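Local coordinates for putative HTH-type transcriptional regulator PF0864 (Pyrococcus furiosus, PDB 2IA0), which probably binds DNA in a sequence-specific manner through a winged helix-turn-helix domain, as a transcriptional regulator of the AsnC family, at residues A[97-100]-A[101-105]. Numbering follows the deposited sequence.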
loop_
_atom_site.group_PDB
_atom_site.type_symbol
_atom_site.label_atom_id
_atom_site.label_comp_id
_atom_site.label_asym_id
_atom_site.label_seq_id
_atom_site.Cartn_x
_atom_site.Cartn_y
_atom_site.Cartn_z
ATOM N N ILE A 97 12.494 -11.972 15.468
ATOM C CA ILE A 97 11.584 -11.302 14.564
ATOM C C ILE A 97 12.291 -10.490 13.472
ATOM O O ILE A 97 11.841 -10.524 12.313
ATOM C CB ILE A 97 10.557 -10.441 15.355
ATOM C CG1 ILE A 97 9.542 -11.358 16.034
ATOM C CG2 ILE A 97 9.850 -9.425 14.458
ATOM C CD1 ILE A 97 8.809 -10.690 17.143
ATOM N N SER A 98 13.365 -9.752 13.836
ATOM C CA SER A 98 14.215 -9.050 12.838
ATOM C C SER A 98 14.755 -9.999 11.783
ATOM O O SER A 98 14.705 -9.698 10.598
ATOM C CB SER A 98 15.390 -8.307 13.483
ATOM O OG SER A 98 14.949 -7.191 14.247
ATOM N N TYR A 99 15.245 -11.158 12.223
ATOM C CA TYR A 99 15.740 -12.207 11.330
ATOM C C TYR A 99 14.668 -12.718 10.367
ATOM O O TYR A 99 14.915 -12.854 9.177
ATOM C CB TYR A 99 16.320 -13.359 12.164
ATOM C CG TYR A 99 16.552 -14.646 11.421
ATOM C CD1 TYR A 99 17.358 -14.686 10.291
ATOM C CD2 TYR A 99 15.983 -15.838 11.863
ATOM C CE1 TYR A 99 17.588 -15.878 9.600
ATOM C CE2 TYR A 99 16.202 -17.047 11.176
ATOM C CZ TYR A 99 17.010 -17.055 10.046
ATOM O OH TYR A 99 17.255 -18.241 9.356
ATOM N N ILE A 100 13.487 -13.037 10.882
ATOM C CA ILE A 100 12.407 -13.491 10.029
ATOM C C ILE A 100 11.908 -12.367 9.110
ATOM O O ILE A 100 11.654 -12.610 7.941
ATOM C CB ILE A 100 11.249 -14.076 10.843
ATOM C CG1 ILE A 100 11.754 -15.212 11.740
ATOM C CG2 ILE A 100 10.149 -14.583 9.904
ATOM C CD1 ILE A 100 10.846 -15.450 12.898
ATOM N N SER A 101 11.771 -11.154 9.639
ATOM C CA SER A 101 11.473 -9.985 8.816
ATOM C C SER A 101 12.405 -9.812 7.591
ATOM O O SER A 101 11.918 -9.721 6.465
ATOM C CB SER A 101 11.481 -8.729 9.678
ATOM O OG SER A 101 10.355 -8.737 10.544
ATOM N N SER A 102 13.731 -9.791 7.826
ATOM C CA SER A 102 14.758 -9.645 6.758
ATOM C C SER A 102 14.828 -10.788 5.751
ATOM O O SER A 102 15.142 -10.590 4.585
ATOM C CB SER A 102 16.154 -9.497 7.376
ATOM O OG SER A 102 16.147 -8.470 8.335
ATOM N N THR A 103 14.611 -11.998 6.235
ATOM C CA THR A 103 14.518 -13.167 5.388
ATOM C C THR A 103 13.288 -13.031 4.490
ATOM O O THR A 103 13.378 -13.239 3.288
ATOM C CB THR A 103 14.459 -14.459 6.238
ATOM O OG1 THR A 103 15.729 -14.648 6.872
ATOM C CG2 THR A 103 14.146 -15.693 5.381
ATOM N N LEU A 104 12.151 -12.668 5.065
ATOM C CA LEU A 104 10.947 -12.536 4.259
ATOM C C LEU A 104 11.071 -11.406 3.239
ATOM O O LEU A 104 10.710 -11.598 2.092
ATOM C CB LEU A 104 9.665 -12.424 5.110
ATOM C CG LEU A 104 9.285 -13.651 5.964
ATOM C CD1 LEU A 104 8.034 -13.408 6.813
ATOM C CD2 LEU A 104 9.131 -14.935 5.144
ATOM N N SER A 105 11.626 -10.263 3.646
ATOM C CA SER A 105 11.733 -9.083 2.771
ATOM C C SER A 105 12.525 -9.335 1.487
ATOM O O SER A 105 12.208 -8.757 0.449
ATOM C CB SER A 105 12.340 -7.898 3.511
ATOM O OG SER A 105 11.664 -7.684 4.726
#
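Ser101 and Ile97 meet one turn apart on the amphipathic helix 91-105, which packs on the antiparallel sheet of the dimeric alpha+beta barrel domain. Besides the usual i to i-4 backbone bond, Ser101 OG donates to Ile97 O at 2.9 Å, from 41° above the carbonyl plane. Its chi1 of -70° sets OG anti to its own carbonyl carbon and turns it back toward the preceding turn. A short hydroxyl suits this buried place, since it finds an acceptor within its own helix while its side chain still packs on Val113; with an alanine here, Ile97 O would probably be left without its second, side-chain donor and Lys159 of the second subunit without its weak hydrogen-bond partner. Ser102 OG repeats the bond to Ser98 O (3.0 Å), its hydroxyl and amide coming from opposite faces of the carbonyl plane. On the buried side, beta-branched Ile100 lies side by side with Leu104, CG2 to CD1 3.9 Å; Ile100 also packs on Ile121 of strand 120-127 and on Ile144, and Leu104 on Ile141. The exposed side suits amphipathic Tyr99 and Thr103: Thr103 OG1 bonds Tyr99 O at 3.0 Å and also sits 3.5 Å from Tyr99 CE1, oblique to the ring.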